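Side-chain contacts in uncharacterized protein (Bombyx mori, PDB 5AZ0), which belongs to the aldo-keto reductases and therefore probably catalyses the nicotinamide-cofactor-dependent reduction of aldehydes or ketones: residues G227-S232 and T258-N263; S274-V279 and L285-I290; I198-N203 and G265-R270; L249-K254 and V300-Q305; T49-L54 and Y75-E80. One frame throughout, in Å; residues are numbered along the deposited sequence.

Contact 1 (G227-S232 and T258-N263)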
# COMPACT_ATOMS: atom_id res chain seq x y z
N GLY A 227 9.28 -3.66 7.53
CA GLY A 227 9.48 -5.08 7.51
C GLY A 227 9.29 -5.65 8.90
O GLY A 227 8.26 -5.40 9.54
N THR A 228 10.28 -6.40 9.40
CA THR A 228 10.19 -7.00 10.76
C THR A 228 10.94 -6.16 11.80
O THR A 228 11.21 -6.61 12.88
CB THR A 228 10.71 -8.47 10.77
OG1 THR A 228 12.04 -8.52 10.23
CG2 THR A 228 9.77 -9.41 9.95
N MET A 229 11.26 -4.92 11.49
CA MET A 229 12.05 -4.12 12.41
C MET A 229 11.28 -3.77 13.66
O MET A 229 11.84 -3.77 14.76
CB MET A 229 12.52 -2.84 11.77
CG MET A 229 13.41 -2.07 12.69
SD MET A 229 14.17 -0.73 11.81
CE MET A 229 12.80 0.42 11.74
N VAL A 230 10.03 -3.41 13.46
CA VAL A 230 9.10 -3.12 14.56
C VAL A 230 8.59 -4.39 15.30
O VAL A 230 8.18 -5.36 14.63
CB VAL A 230 7.91 -2.25 14.07
CG1 VAL A 230 8.41 -0.86 13.65
CG2 VAL A 230 7.08 -2.92 12.95
N PRO A 231 8.57 -4.39 16.66
CA PRO A 231 8.06 -5.54 17.47
C PRO A 231 6.84 -6.37 16.94
O PRO A 231 6.91 -7.61 16.94
CB PRO A 231 7.76 -4.88 18.83
CG PRO A 231 8.79 -3.78 18.95
CD PRO A 231 9.18 -3.37 17.54
N SER A 232 5.76 -5.73 16.49
CA SER A 232 4.65 -6.46 15.85
C SER A 232 5.10 -7.22 14.59
O SER A 232 5.05 -8.44 14.54
CB SER A 232 3.51 -5.51 15.49
OG SER A 232 3.96 -4.51 14.60
N THR A 258 14.92 9.53 14.40
CA THR A 258 14.79 8.18 14.90
C THR A 258 15.07 7.08 13.81
O THR A 258 15.27 7.35 12.62
CB THR A 258 13.39 7.98 15.48
OG1 THR A 258 12.42 7.85 14.43
CG2 THR A 258 13.00 9.17 16.44
N VAL A 259 15.04 5.84 14.27
CA VAL A 259 15.37 4.71 13.46
C VAL A 259 14.27 4.50 12.41
O VAL A 259 14.58 4.24 11.26
CB VAL A 259 15.64 3.47 14.33
CG1 VAL A 259 15.58 2.18 13.53
CG2 VAL A 259 17.01 3.58 14.98
N THR A 260 13.02 4.64 12.82
CA THR A 260 11.92 4.50 11.89
C THR A 260 11.95 5.62 10.87
O THR A 260 11.66 5.39 9.72
CB THR A 260 10.58 4.44 12.61
OG1 THR A 260 10.44 5.59 13.42
CG2 THR A 260 10.49 3.22 13.41
N GLN A 261 12.35 6.80 11.27
CA GLN A 261 12.44 7.89 10.33
C GLN A 261 13.54 7.75 9.29
O GLN A 261 13.41 8.33 8.18
CB GLN A 261 12.65 9.22 11.05
CG GLN A 261 11.48 9.67 11.91
CD GLN A 261 11.79 10.90 12.78
OE1 GLN A 261 12.87 11.02 13.32
NE2 GLN A 261 10.85 11.85 12.84
N VAL A 262 14.64 7.11 9.69
CA VAL A 262 15.71 6.82 8.79
C VAL A 262 15.18 5.88 7.71
O VAL A 262 15.33 6.17 6.57
CB VAL A 262 16.96 6.19 9.50
CG1 VAL A 262 17.98 5.67 8.49
CG2 VAL A 262 17.66 7.25 10.35
N ASN A 263 14.61 4.78 8.15
CA ASN A 263 13.90 3.83 7.29
C ASN A 263 12.93 4.51 6.29
O ASN A 263 13.08 4.33 5.09
CB ASN A 263 13.19 2.81 8.14
CG ASN A 263 12.70 1.60 7.38
OD1 ASN A 263 12.44 1.62 6.15
ND2 ASN A 263 12.50 0.55 8.11
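M229 carries most of what the loop segment 227-232 offers to helix 259-269, and it makes the compact half of this contact almost alone. Its CG stands anti to the backbone N (chi1 -176°), sending the chain straight at the helix, and a bend about the CG–SD bond (chi3 77°) then lays the methyl along the helix surface. Sulfur and methyl share one partner: M229 SD and V259 CG1 are 3.7 Å apart, and M229 CE comes equally near the same V259 CG1, at 3.7 Å. The methyl also meets T260, with M229 CE 4.0 Å from T260 CG2, and touches the end of the N263 side chain, which approaches from the other direction. A flexible thioether thus fits against one helical turn, V259 to N263, by dispersion forces.

The other half is loose. Past V230 the loop turns away, and P231 and S232 are exposed, poorly ordered and followed by three residues that could not be modelled. On the helix side the first turn has its own fastening, a capping box: T258 N donates to Q261 OE1 over 2.8 Å, while Q261 N returns a weak bond to T258 OG1.

The loop comes from strand 219-223 of the barrel and leads to helix 246-255. V259 and V262 rest on M248 of helix 246-255, T260 and N263 lean on F226 of the loop, and T258 and Q261 are hydrogen-bonded to E286 at the end of helix 281-287.

Contact 2 (S274-V279 and L285-I290). With ACT (acetate ion), chain K.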
# COMPACT_ATOMS: atom_id res chain seq x y z
N SER A 274 5.61 5.55 0.83
CA SER A 274 5.41 4.64 1.98
C SER A 274 4.01 4.74 2.57
O SER A 274 3.49 5.85 2.71
CB SER A 274 6.37 4.98 3.09
OG SER A 274 7.64 4.47 2.70
N ILE A 275 3.48 3.59 2.98
CA ILE A 275 2.22 3.44 3.68
C ILE A 275 2.46 2.71 5.01
O ILE A 275 2.06 1.55 5.21
CB ILE A 275 1.18 2.56 2.93
CG1 ILE A 275 1.01 2.93 1.47
CG2 ILE A 275 -0.19 2.63 3.64
CD1 ILE A 275 0.66 4.34 1.18
N PRO A 276 3.09 3.40 5.95
CA PRO A 276 3.11 2.83 7.30
C PRO A 276 1.71 2.73 7.92
O PRO A 276 0.83 3.52 7.59
CB PRO A 276 3.91 3.83 8.08
CG PRO A 276 3.65 5.12 7.38
CD PRO A 276 3.60 4.77 5.91
N LYS A 277 1.53 1.72 8.77
CA LYS A 277 0.33 1.57 9.54
C LYS A 277 0.64 1.77 11.02
O LYS A 277 1.51 1.08 11.57
CB LYS A 277 -0.33 0.22 9.34
CG LYS A 277 -1.71 0.22 10.03
CD LYS A 277 -1.98 -1.03 10.81
CE LYS A 277 -1.26 -1.06 12.10
NZ LYS A 277 -0.97 -2.49 12.36
N THR A 278 -0.06 2.70 11.65
CA THR A 278 0.00 2.88 13.12
C THR A 278 -1.33 3.42 13.60
O THR A 278 -2.04 4.04 12.85
CB THR A 278 1.14 3.85 13.50
OG1 THR A 278 1.23 3.96 14.93
CG2 THR A 278 0.95 5.24 12.88
N VAL A 279 -1.67 3.18 14.87
CA VAL A 279 -2.86 3.75 15.51
C VAL A 279 -2.45 4.67 16.65
O VAL A 279 -3.28 5.02 17.48
CB VAL A 279 -3.86 2.65 15.98
CG1 VAL A 279 -4.26 1.74 14.84
CG2 VAL A 279 -3.30 1.80 17.11
N LEU A 285 2.81 11.37 13.81
CA LEU A 285 3.58 12.63 13.67
C LEU A 285 5.05 12.39 13.26
O LEU A 285 5.63 13.10 12.42
CB LEU A 285 3.54 13.38 15.02
CG LEU A 285 4.34 14.67 15.08
CD1 LEU A 285 3.99 15.59 13.94
CD2 LEU A 285 4.19 15.35 16.47
N GLU A 286 5.64 11.43 13.94
CA GLU A 286 7.07 11.03 13.75
C GLU A 286 7.27 10.57 12.28
O GLU A 286 8.11 11.13 11.58
CB GLU A 286 7.40 9.92 14.76
CG GLU A 286 8.86 9.48 14.92
CD GLU A 286 9.03 8.08 15.55
OE1 GLU A 286 8.07 7.52 16.11
OE2 GLU A 286 10.13 7.49 15.48
N ASN A 287 6.39 9.66 11.79
CA ASN A 287 6.44 9.19 10.38
C ASN A 287 6.43 10.28 9.35
O ASN A 287 7.03 10.10 8.30
CB ASN A 287 5.36 8.17 10.07
CG ASN A 287 5.51 6.95 10.91
OD1 ASN A 287 6.58 6.74 11.45
ND2 ASN A 287 4.47 6.17 11.08
N ALA A 288 5.82 11.43 9.64
CA ALA A 288 5.78 12.49 8.61
C ALA A 288 6.88 13.52 8.66
O ALA A 288 6.94 14.42 7.77
CB ALA A 288 4.45 13.19 8.55
N SER A 289 7.76 13.38 9.64
CA SER A 289 8.85 14.37 9.85
C SER A 289 10.15 13.75 9.29
O SER A 289 11.10 13.48 10.03
CB SER A 289 8.94 14.74 11.35
OG SER A 289 7.61 14.86 11.93
N ILE A 290 10.13 13.52 7.96
CA ILE A 290 11.14 12.73 7.26
C ILE A 290 11.59 13.30 5.94
O ILE A 290 12.25 12.61 5.16
CB ILE A 290 10.65 11.31 6.97
CG1 ILE A 290 9.42 11.33 6.05
CG2 ILE A 290 10.32 10.54 8.25
CD1 ILE A 290 9.02 10.01 5.49
C ACT K . 0.90 1.16 16.34
O ACT K . 2.11 1.45 16.13
OXT ACT K . 0.25 1.89 17.07
CH3 ACT K . 0.18 0.01 15.69
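P276 is where the chain leaving strand 273-274 first meets N287 of helix 281-287. The proline ring and the asparagine side chain lie alongside each other, with P276 CB 3.8 Å and P276 CG 3.9 Å from N287 ND2. With CG anti to its carbonyl carbon (chi1 -61°), N287 brings its amide over to the proline. K277 points its CB away from the helix.

T278 has two roles: its methyl meets N287 and its hydroxyl an acetate ion. OG1 stands anti to the backbone N (chi1 -177°), which leaves the methyl on the side of N287, with T278 CG2 4.1 Å from N287 ND2. The hydroxyl gives a weak hydrogen bond, T278 OG1 to acetate O at 2.9 Å, and is bonded to T280 N as well. At V279 the backbone takes the second oxygen in a fairly straight bond, V279 N to acetate OXT at 3.2 Å (160° at the hydrogen), and T280 OG1 binds the anion too.

Acetate probably came from the crystallisation liquor. In NADP-dependent aldo-keto reductases the loop after the last barrel strand and its short helix typically hold the adenosine 2'-phosphate and adenine; they probably do so here, N287 corresponding to the asparagine near the adenine.

Contact 3 (I198-N203 and G265-R270)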
# COMPACT_ATOMS: atom_id res chain seq x y z
N ILE A 198 3.58 -2.70 -3.40
CA ILE A 198 4.28 -3.93 -3.04
C ILE A 198 4.97 -3.77 -1.72
O ILE A 198 5.17 -2.67 -1.23
CB ILE A 198 5.40 -4.28 -4.06
CG1 ILE A 198 6.29 -3.05 -4.34
CG2 ILE A 198 4.80 -4.81 -5.32
CD1 ILE A 198 7.46 -3.27 -5.23
N GLU A 199 5.43 -4.88 -1.14
CA GLU A 199 6.33 -4.76 0.02
C GLU A 199 7.70 -4.26 -0.36
O GLU A 199 8.34 -4.81 -1.24
CB GLU A 199 6.49 -6.10 0.71
CG GLU A 199 7.40 -6.04 1.96
CD GLU A 199 7.62 -7.45 2.62
OE1 GLU A 199 6.87 -8.43 2.33
OE2 GLU A 199 8.61 -7.58 3.37
N VAL A 200 8.12 -3.17 0.29
CA VAL A 200 9.50 -2.69 0.23
C VAL A 200 9.87 -2.25 1.63
O VAL A 200 9.11 -1.58 2.33
CB VAL A 200 9.71 -1.50 -0.69
CG1 VAL A 200 11.20 -1.41 -1.11
CG2 VAL A 200 8.85 -1.63 -1.94
N ASN A 201 11.05 -2.67 2.04
CA ASN A 201 11.66 -2.36 3.37
C ASN A 201 13.21 -2.62 3.32
O ASN A 201 13.79 -2.79 2.23
CB ASN A 201 10.91 -3.13 4.48
CG ASN A 201 10.85 -4.61 4.19
OD1 ASN A 201 11.91 -5.28 4.08
ND2 ASN A 201 9.63 -5.17 4.12
N LEU A 202 13.90 -2.48 4.45
CA LEU A 202 15.37 -2.54 4.42
C LEU A 202 15.92 -3.97 4.06
O LEU A 202 16.96 -4.05 3.46
CB LEU A 202 15.94 -1.97 5.69
CG LEU A 202 15.72 -0.49 5.84
CD1 LEU A 202 16.01 -0.10 7.27
CD2 LEU A 202 16.59 0.33 4.86
N ASN A 203 15.18 -5.02 4.38
CA ASN A 203 15.52 -6.37 4.06
C ASN A 203 15.03 -6.85 2.71
O ASN A 203 15.60 -7.85 2.21
CB ASN A 203 14.96 -7.34 5.12
CG ASN A 203 15.54 -7.08 6.51
OD1 ASN A 203 14.85 -7.16 7.50
ND2 ASN A 203 16.80 -6.71 6.56
N GLY A 265 12.70 7.75 5.45
CA GLY A 265 13.40 8.69 4.62
C GLY A 265 14.24 8.07 3.52
O GLY A 265 14.38 8.63 2.44
N TYR A 266 14.78 6.90 3.80
CA TYR A 266 15.54 6.11 2.83
C TYR A 266 14.61 5.73 1.62
O TYR A 266 14.91 6.04 0.43
CB TYR A 266 16.10 4.90 3.55
CG TYR A 266 16.81 3.96 2.61
CD1 TYR A 266 17.97 4.37 1.92
CD2 TYR A 266 16.31 2.69 2.36
CE1 TYR A 266 18.62 3.53 1.03
CE2 TYR A 266 16.97 1.80 1.48
CZ TYR A 266 18.14 2.23 0.83
OH TYR A 266 18.79 1.35 -0.03
N LEU A 267 13.43 5.19 1.96
CA LEU A 267 12.41 4.83 0.93
C LEU A 267 12.04 6.05 0.15
O LEU A 267 11.97 6.02 -1.12
CB LEU A 267 11.16 4.14 1.51
CG LEU A 267 11.47 2.78 2.15
CD1 LEU A 267 10.32 2.20 2.92
CD2 LEU A 267 11.93 1.75 1.11
N TYR A 268 11.86 7.16 0.87
CA TYR A 268 11.47 8.38 0.19
C TYR A 268 12.53 8.77 -0.79
O TYR A 268 12.25 9.23 -1.89
CB TYR A 268 11.27 9.51 1.20
CG TYR A 268 11.18 10.84 0.58
CD1 TYR A 268 10.13 11.17 -0.21
CD2 TYR A 268 12.17 11.79 0.78
CE1 TYR A 268 10.04 12.41 -0.83
CE2 TYR A 268 12.09 13.06 0.17
CZ TYR A 268 11.01 13.37 -0.65
OH TYR A 268 10.92 14.63 -1.31
N GLN A 269 13.78 8.64 -0.33
CA GLN A 269 14.92 8.98 -1.14
C GLN A 269 15.15 8.00 -2.33
O GLN A 269 15.71 8.42 -3.29
CB GLN A 269 16.20 9.01 -0.27
CG GLN A 269 17.33 9.79 -0.95
CD GLN A 269 18.49 10.15 -0.00
OE1 GLN A 269 18.28 10.73 1.07
NE2 GLN A 269 19.70 9.80 -0.40
N ARG A 270 14.67 6.75 -2.24
CA ARG A 270 14.53 5.88 -3.42
C ARG A 270 13.39 6.28 -4.37
O ARG A 270 13.22 5.64 -5.42
CB ARG A 270 14.37 4.43 -3.02
CG ARG A 270 15.45 3.89 -2.09
CD ARG A 270 15.32 2.36 -1.90
NE ARG A 270 15.26 1.64 -3.18
CZ ARG A 270 14.77 0.41 -3.32
NH1 ARG A 270 14.30 -0.25 -2.27
NH2 ARG A 270 14.70 -0.14 -4.51
O HOH W 1 15.00 -0.87 0.49
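V200, L267 and L202 bury the most surface here, and they build the contact as two neighbouring apolar patches. In the first, V200 and L267 lie side by side, pointing opposite ways, with V200 CG1 3.9 Å from L267 CD2. The same methyl also meets the arginine just past the end of helix 259-269, V200 CG1 lying 3.5 Å from R270 NH1. In the second, L202 extends from the loop after strand 195-199, and its CD2 comes within 3.4 Å of Y266 CD2, meeting the ring at a slant. R270 CG lies above one face of that ring, nearer its edge than its middle.

A polar thread passes between the patches. A water donates to N201 O over 2.9 Å and receives a weak bond from R270 NH1, whose stronger partner is the carbonyl of S205. N201 in turn is steadied from within its own segment: N201 ND2 donates to the anti lone pair of E199 OE2, 2.7 Å away.

The chemistry is therefore mixed. Dispersion between aliphatic groups and the tyrosine supplies the bulk of the contact, while NH1 of the arginine is held by one main-chain oxygen directly and by another, weakly, through water.

Contact 4 (L249-K254 and V300-Q305)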
# COMPACT_ATOMS: atom_id res chain seq x y z
N LEU A 249 20.80 3.51 14.66
CA LEU A 249 20.95 4.61 15.72
C LEU A 249 21.99 5.66 15.37
O LEU A 249 21.76 6.89 15.50
CB LEU A 249 21.20 4.03 17.10
CG LEU A 249 20.15 3.03 17.64
CD1 LEU A 249 20.75 2.06 18.65
CD2 LEU A 249 18.93 3.72 18.25
N ALA A 250 23.10 5.20 14.80
CA ALA A 250 24.20 6.10 14.46
C ALA A 250 23.84 7.01 13.33
O ALA A 250 24.10 8.23 13.35
CB ALA A 250 25.47 5.32 14.15
N ILE A 251 23.25 6.42 12.29
CA ILE A 251 22.67 7.24 11.18
C ILE A 251 21.61 8.19 11.76
O ILE A 251 21.58 9.38 11.41
CB ILE A 251 22.12 6.36 10.02
CG1 ILE A 251 23.29 5.56 9.37
CG2 ILE A 251 21.44 7.21 8.95
CD1 ILE A 251 22.89 4.26 8.72
N GLY A 252 20.77 7.67 12.65
CA GLY A 252 19.84 8.51 13.44
C GLY A 252 20.48 9.78 14.02
O GLY A 252 20.16 10.93 13.61
N ARG A 253 21.44 9.57 14.92
CA ARG A 253 22.11 10.72 15.60
C ARG A 253 22.74 11.63 14.58
O ARG A 253 22.70 12.85 14.71
CB ARG A 253 23.16 10.27 16.62
CG ARG A 253 22.60 9.54 17.84
CD ARG A 253 23.74 9.19 18.81
NE ARG A 253 24.62 8.14 18.27
CZ ARG A 253 24.53 6.82 18.51
NH1 ARG A 253 23.60 6.30 19.34
NH2 ARG A 253 25.40 5.98 17.93
N LYS A 254 23.30 11.09 13.53
CA LYS A 254 23.89 11.97 12.54
C LYS A 254 22.94 13.01 11.96
O LYS A 254 23.31 14.15 11.79
CB LYS A 254 24.56 11.15 11.45
CG LYS A 254 25.19 11.96 10.37
CD LYS A 254 25.89 11.02 9.39
CE LYS A 254 26.31 11.83 8.17
NZ LYS A 254 26.97 10.94 7.19
N VAL A 300 23.54 5.63 2.72
CA VAL A 300 22.79 4.90 1.71
C VAL A 300 23.48 3.57 1.52
O VAL A 300 22.84 2.55 1.57
CB VAL A 300 22.69 5.68 0.36
CG1 VAL A 300 22.19 4.81 -0.78
CG2 VAL A 300 21.75 6.87 0.50
N ALA A 301 24.79 3.57 1.36
CA ALA A 301 25.48 2.25 1.20
C ALA A 301 25.30 1.35 2.41
O ALA A 301 25.03 0.16 2.28
CB ALA A 301 26.95 2.43 0.85
N THR A 302 25.36 1.92 3.59
CA THR A 302 25.11 1.12 4.81
C THR A 302 23.70 0.52 4.83
O THR A 302 23.48 -0.72 5.13
CB THR A 302 25.33 2.00 6.10
OG1 THR A 302 26.66 2.58 6.10
CG2 THR A 302 25.14 1.21 7.33
N LEU A 303 22.72 1.39 4.55
CA LEU A 303 21.33 0.95 4.63
C LEU A 303 21.07 -0.12 3.56
O LEU A 303 20.39 -1.10 3.80
CB LEU A 303 20.39 2.13 4.44
CG LEU A 303 20.38 3.11 5.60
CD1 LEU A 303 19.90 4.47 5.21
CD2 LEU A 303 19.56 2.54 6.73
N ALA A 304 21.67 0.05 2.39
CA ALA A 304 21.58 -0.97 1.34
C ALA A 304 22.13 -2.29 1.77
O ALA A 304 21.70 -3.29 1.18
CB ALA A 304 22.27 -0.52 0.07
N GLN A 305 23.03 -2.36 2.77
CA GLN A 305 23.58 -3.67 3.19
C GLN A 305 22.60 -4.52 3.90
O GLN A 305 22.80 -5.75 4.00
CB GLN A 305 24.86 -3.61 4.05
CG GLN A 305 26.07 -3.08 3.32
CD GLN A 305 27.22 -2.75 4.29
OE1 GLN A 305 27.34 -1.64 4.78
NE2 GLN A 305 28.04 -3.74 4.59
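I251, T302 and L303, the three residues that touch across this contact, have no flat groups, and the interface is made by branched aliphatic ends. The flat group nearby belongs to R253, whose guanidinium folds back on its own helix: L249 O lies 4.1 Å above the middle of the plane, and A250 N covers the same face closer to its margin. R253 stays outside the contact itself.

Between the helices, I251 does the reaching. Its CG1 is anti to the carbonyl carbon (chi1 -64°), and the terminal methyl projects toward helix 297-304, where it meets two consecutive residues. I251 CD1 is 4.0 Å from T302 CG2, the two side chains passing alongside, and 4.2 Å from L303 CG, which it meets at a slant. T302 can offer a methyl because its CG2 is anti to the backbone N, while OG1, beside that N, is hydrogen-bonded to the carbonyl of E298 one turn earlier in the helix. The polar end is thus satisfied locally and the apolar one faces the isoleucine. The nearest CA atoms, those of I251 and T302, are 9.2 Å apart, a spacing that lets the side chains of both helices meet.

K254 adds charge pairing from the same helix, forming salt bridges with D296 and D299. L295 touches both I251 and L303 and helps fill the join. Helix 259-269 supports both partners: V262 packs on I251 and Y266 on L303, so all three helices come together here.

Contact 5 (T49-L54 and Y75-E80)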
# COMPACT_ATOMS: atom_id res chain seq x y z
N THR A 49 -10.15 -4.77 17.18
CA THR A 49 -10.12 -4.13 18.50
C THR A 49 -9.61 -2.68 18.46
O THR A 49 -10.10 -1.82 19.22
CB THR A 49 -9.24 -4.95 19.45
OG1 THR A 49 -9.79 -6.27 19.52
CG2 THR A 49 -9.20 -4.33 20.85
N ASP A 50 -8.65 -2.44 17.57
CA ASP A 50 -7.99 -1.13 17.38
C ASP A 50 -8.71 -0.13 16.45
O ASP A 50 -8.22 1.00 16.24
CB ASP A 50 -6.55 -1.36 16.90
CG ASP A 50 -5.67 -2.06 17.95
OD1 ASP A 50 -5.74 -1.68 19.13
OD2 ASP A 50 -4.93 -2.98 17.59
N ILE A 51 -9.90 -0.47 15.96
CA ILE A 51 -10.59 0.44 15.04
C ILE A 51 -10.70 1.83 15.58
O ILE A 51 -10.21 2.81 14.94
CB ILE A 51 -11.90 -0.17 14.53
CG1 ILE A 51 -11.58 -1.30 13.56
CG2 ILE A 51 -12.76 0.91 13.87
CD1 ILE A 51 -12.79 -2.13 13.13
N PRO A 52 -11.23 1.98 16.80
CA PRO A 52 -11.40 3.36 17.29
C PRO A 52 -10.14 4.16 17.29
O PRO A 52 -10.16 5.38 17.09
CB PRO A 52 -11.92 3.17 18.75
CG PRO A 52 -12.43 1.76 18.84
CD PRO A 52 -11.86 0.95 17.68
N LYS A 53 -9.02 3.49 17.61
CA LYS A 53 -7.71 4.18 17.69
C LYS A 53 -7.21 4.55 16.27
O LYS A 53 -6.69 5.67 16.06
CB LYS A 53 -6.68 3.33 18.43
CG LYS A 53 -7.24 2.62 19.67
CD LYS A 53 -6.14 2.05 20.56
CE LYS A 53 -5.51 3.12 21.44
NZ LYS A 53 -4.25 2.59 22.01
N LEU A 54 -7.46 3.65 15.31
CA LEU A 54 -7.14 3.91 13.88
C LEU A 54 -7.85 5.15 13.39
O LEU A 54 -7.24 6.01 12.74
CB LEU A 54 -7.54 2.71 13.01
CG LEU A 54 -7.29 2.80 11.49
CD1 LEU A 54 -5.80 2.72 11.26
CD2 LEU A 54 -7.98 1.66 10.75
N TYR A 75 -10.00 -4.60 3.95
CA TYR A 75 -9.64 -4.12 5.27
C TYR A 75 -10.81 -3.86 6.23
O TYR A 75 -10.59 -3.52 7.38
CB TYR A 75 -8.79 -2.89 5.16
CG TYR A 75 -7.50 -3.02 4.32
CD1 TYR A 75 -6.94 -4.26 3.97
CD2 TYR A 75 -6.86 -1.88 3.92
CE1 TYR A 75 -5.77 -4.32 3.22
CE2 TYR A 75 -5.69 -1.93 3.17
CZ TYR A 75 -5.14 -3.13 2.82
OH TYR A 75 -3.99 -3.08 2.05
N ARG A 76 -12.04 -4.01 5.73
CA ARG A 76 -13.27 -4.08 6.51
C ARG A 76 -13.76 -2.73 6.97
O ARG A 76 -14.90 -2.61 7.25
CB ARG A 76 -13.20 -5.04 7.76
CG ARG A 76 -13.29 -6.54 7.44
CD ARG A 76 -11.96 -7.21 7.54
NE ARG A 76 -12.07 -8.65 7.60
CZ ARG A 76 -11.39 -9.53 6.84
NH1 ARG A 76 -10.50 -9.15 5.87
NH2 ARG A 76 -11.60 -10.83 7.05
N VAL A 77 -12.92 -1.72 6.98
CA VAL A 77 -13.19 -0.48 7.64
C VAL A 77 -13.56 0.67 6.69
O VAL A 77 -13.54 1.82 7.11
CB VAL A 77 -11.98 -0.07 8.54
CG1 VAL A 77 -11.85 -1.08 9.67
CG2 VAL A 77 -10.64 0.04 7.75
N GLU A 78 -13.89 0.41 5.42
CA GLU A 78 -14.21 1.55 4.51
C GLU A 78 -15.35 2.44 5.04
O GLU A 78 -15.25 3.67 4.98
CB GLU A 78 -14.56 1.05 3.10
CG GLU A 78 -13.35 0.44 2.34
CD GLU A 78 -13.76 -0.33 1.10
OE1 GLU A 78 -14.66 -1.16 1.25
OE2 GLU A 78 -13.21 -0.10 -0.02
N PRO A 79 -16.43 1.83 5.59
CA PRO A 79 -17.55 2.71 6.11
C PRO A 79 -17.05 3.67 7.17
O PRO A 79 -17.25 4.87 7.09
CB PRO A 79 -18.59 1.68 6.63
CG PRO A 79 -18.27 0.44 5.83
CD PRO A 79 -16.77 0.41 5.79
N GLU A 80 -16.23 3.17 8.09
CA GLU A 80 -15.72 4.04 9.15
C GLU A 80 -14.73 5.09 8.63
O GLU A 80 -14.69 6.23 9.13
CB GLU A 80 -15.04 3.22 10.24
CG GLU A 80 -15.95 2.26 11.02
CD GLU A 80 -16.07 0.84 10.42
OE1 GLU A 80 -16.05 0.60 9.18
OE2 GLU A 80 -16.23 -0.09 11.22
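I51 and V77 form the first shell, the isoleucine's end lying along one branch of the valine. V77 CG1 sits 3.7 Å from I51 CD1 and 3.9 Å from I51 CG1. The other branch is met from the next helical turn, V77 CG2 lying 4.3 Å from L54 CD2, so a single valine is embraced by residues three apart on helix 51-64. The isoleucine methyl also borders a carboxylate, with I51 CD1 4.4 Å from E80 OE2.

Backbone features set these groups in place. L54 N bonds to D50 O over 2.9 Å and fixes the first turn of its helix, while V77 occupies the N-cap of helix 78-90. Just before it, R76 has a positive phi (79°) and directs its side chain away, to cation-pi contacts with F74 and W344. Further out, Y75 stacks on W25 and its hydroxyl is hydrogen-bonded to K104 NZ, which probably corresponds to the tyrosine–lysine pair of the aldo-keto reductase active site.

Between the segments the attraction is aliphatic and so without a directional bond. The carboxylate of E78 is bound by R125, T103 and S122, while E80 merely borders the isoleucine; the link between the two helix beginnings is itself apolar.

Contacts 1 to 4 cluster together; of these four, contact 5 touches only contact 2. Helix 259-269 supplies one side of both contact 1 and contact 3, whose centres are about 11 Å apart, and it also packs on contact 4. Contact 2 joins contact 1 through polar atoms, by a probable hydrogen bond. The touch between contacts 2 and 5 is made where V279 packs on K53 and L54; the centre of contact 5 is about 35 Å from that of contact 4. If the acetate marks the phosphate site, contact 2 adjoins the cofactor pocket; contact 5, through Y75, probably lies beside the catalytic centre, and the centres of these two contacts are about 17 Å apart.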